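Local coordinates for protein glutaredoxin (Methanosarcina acetivorans, PDB 5CAX) that reduces protein disulfides in a coenzyme M-dependent way, as a glutaredoxin-like methanoredoxin of the thioredoxin fold, at residues V23-S28 with V50-L55. Sequence-based numbering, arbitrary orientation.
Sequences VMYGLS and VFVDLL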
loop_
_atom_site.group_PDB
_atom_site.type_symbol
_atom_site.label_atom_id
_atom_site.label_comp_id
_atom_site.label_asym_id
_atom_site.label_seq_id
_atom_site.Cartn_x
_atom_site.Cartn_y
_atom_site.Cartn_z
ATOM N N VAL A 23 3.116 3.425 -1.631
ATOM C CA VAL A 23 1.806 3.608 -1.035
ATOM C C VAL A 23 1.059 2.279 -0.965
ATOM O O VAL A 23 0.805 1.649 -1.990
ATOM C CB VAL A 23 0.974 4.660 -1.827
ATOM C CG1 VAL A 23 -0.329 4.943 -1.119
ATOM C CG2 VAL A 23 1.788 5.930 -2.031
ATOM N N MET A 24 0.711 1.843 0.241
ATOM C CA MET A 24 -0.049 0.607 0.383
ATOM C C MET A 24 -1.523 0.836 0.689
ATOM O O MET A 24 -1.872 1.550 1.632
ATOM C CB MET A 24 0.557 -0.272 1.472
ATOM C CG MET A 24 -0.029 -1.693 1.537
ATOM S SD MET A 24 0.033 -2.357 3.215
ATOM C CE MET A 24 -1.336 -1.490 4.006
ATOM N N TYR A 25 -2.386 0.220 -0.114
ATOM C CA TYR A 25 -3.810 0.245 0.151
ATOM C C TYR A 25 -4.207 -1.061 0.785
ATOM O O TYR A 25 -3.904 -2.132 0.254
ATOM C CB TYR A 25 -4.600 0.506 -1.132
ATOM C CG TYR A 25 -4.320 1.868 -1.745
ATOM C CD1 TYR A 25 -5.218 2.921 -1.589
ATOM C CD2 TYR A 25 -3.158 2.101 -2.475
ATOM C CE1 TYR A 25 -4.968 4.174 -2.148
ATOM C CE2 TYR A 25 -2.893 3.353 -3.041
ATOM C CZ TYR A 25 -3.798 4.382 -2.872
ATOM O OH TYR A 25 -3.532 5.620 -3.426
ATOM N N GLY A 26 -4.849 -0.991 1.946
ATOM C CA GLY A 26 -5.268 -2.205 2.619
ATOM C C GLY A 26 -6.621 -2.117 3.295
ATOM O O GLY A 26 -7.300 -1.076 3.251
ATOM N N LEU A 27 -7.016 -3.223 3.927
ATOM C CA LEU A 27 -8.197 -3.231 4.781
ATOM C C LEU A 27 -7.734 -3.458 6.212
ATOM O O LEU A 27 -6.890 -4.324 6.446
ATOM C CB LEU A 27 -9.179 -4.313 4.337
ATOM C CG LEU A 27 -9.553 -4.233 2.854
ATOM C CD1 LEU A 27 -10.366 -5.457 2.417
ATOM C CD2 LEU A 27 -10.257 -2.924 2.505
ATOM N N SER A 28 -8.260 -2.670 7.153
ATOM C CA SER A 28 -7.798 -2.702 8.557
ATOM C C SER A 28 -8.144 -4.025 9.230
ATOM O O SER A 28 -7.582 -4.383 10.270
ATOM C CB SER A 28 -8.391 -1.547 9.371
ATOM O OG SER A 28 -9.729 -1.815 9.736
ATOM N N VAL A 50 -2.935 3.463 3.476
ATOM C CA VAL A 50 -4.330 3.841 3.481
ATOM C C VAL A 50 -5.196 2.611 3.807
ATOM O O VAL A 50 -5.220 1.631 3.056
ATOM C CB VAL A 50 -4.759 4.429 2.080
ATOM C CG1 VAL A 50 -6.243 4.779 2.032
ATOM C CG2 VAL A 50 -3.912 5.644 1.681
ATOM N N PHE A 51 -5.910 2.664 4.933
ATOM C CA PHE A 51 -6.930 1.673 5.251
ATOM C C PHE A 51 -8.296 2.090 4.702
ATOM O O PHE A 51 -9.051 2.827 5.341
ATOM C CB PHE A 51 -7.007 1.432 6.762
ATOM C CG PHE A 51 -5.955 0.492 7.275
ATOM C CD1 PHE A 51 -5.618 -0.649 6.545
ATOM C CD2 PHE A 51 -5.286 0.753 8.463
ATOM C CE1 PHE A 51 -4.644 -1.524 7.003
ATOM C CE2 PHE A 51 -4.313 -0.106 8.931
ATOM C CZ PHE A 51 -3.988 -1.252 8.200
ATOM N N VAL A 52 -8.598 1.566 3.516
ATOM C CA VAL A 52 -9.793 1.907 2.745
ATOM C C VAL A 52 -11.105 1.656 3.506
ATOM O O VAL A 52 -12.066 2.392 3.344
ATOM C CB VAL A 52 -9.787 1.147 1.388
ATOM C CG1 VAL A 52 -11.068 1.429 0.617
ATOM C CG2 VAL A 52 -8.579 1.616 0.542
ATOM N N ASP A 53 -11.168 0.622 4.332
ATOM C CA ASP A 53 -12.427 0.371 5.028
ATOM C C ASP A 53 -12.757 1.485 6.026
ATOM O O ASP A 53 -13.907 1.665 6.410
ATOM C CB ASP A 53 -12.404 -0.976 5.745
ATOM C CG ASP A 53 -11.223 -1.129 6.667
ATOM O OD1 ASP A 53 -10.112 -0.732 6.268
ATOM O OD2 ASP A 53 -11.412 -1.669 7.781
ATOM N N LEU A 54 -11.739 2.227 6.437
ATOM C CA LEU A 54 -11.895 3.239 7.463
ATOM C C LEU A 54 -12.143 4.637 6.876
ATOM O O LEU A 54 -12.337 5.604 7.612
ATOM C CB LEU A 54 -10.664 3.260 8.366
ATOM C CG LEU A 54 -10.398 2.017 9.205
ATOM C CD1 LEU A 54 -9.109 2.227 9.907
ATOM C CD2 LEU A 54 -11.498 1.766 10.198
ATOM N N LEU A 55 -12.074 4.742 5.555
ATOM C CA LEU A 55 -12.320 6.000 4.884
ATOM C C LEU A 55 -13.811 6.336 4.731
ATOM O O LEU A 55 -14.628 5.464 4.467
ATOM C CB LEU A 55 -11.637 5.988 3.521
ATOM C CG LEU A 55 -10.116 5.973 3.532
ATOM C CD1 LEU A 55 -9.599 5.910 2.090
ATOM C CD2 LEU A 55 -9.608 7.229 4.230
#
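Ser28 CA sits over one face of the Phe51 ring, a CH-pi contact 3.8 Å from the ring centroid, while Gly26 C meets the ring edge in its plane. Phe51 CG stands anti to its own carbonyl carbon (chi1 -81°), which brings the ring alongside Gly26-Ser28; Tyr49 packs edge-to-face with it. The Tyr25 ring has Val52 CG2 at its edge, and its CD1 lies 4.0 Å from Val50 CB, the two side chains pointing the same way. Between these groups run the parallel-strand bonds, Val50 N to Met24 O and Gly26 N to Val50 O (2.9 Å); Val52 N to Gly26 O carries the pairing one residue past the strand, at the start of the 3-10 turn. Beyond the strand ends, the Asp53 carboxylate takes two bonds from Ser28. Ser28 N reaches Asp53 OD1 at 2.8 Å from above the carboxylate plane; Ser28 OG gives a 2.6 Å bond to the syn lone pair of Asp53 OD2. An alanine here would probably leave the Ser28 N-H and hydroxyl without these mates, freeing the turn to shift. The contact closes the beta-alpha-beta unit of the thioredoxin fold, and the paired bonds tether the loop leading to Cys30 and Cys33, which bind cadmium here.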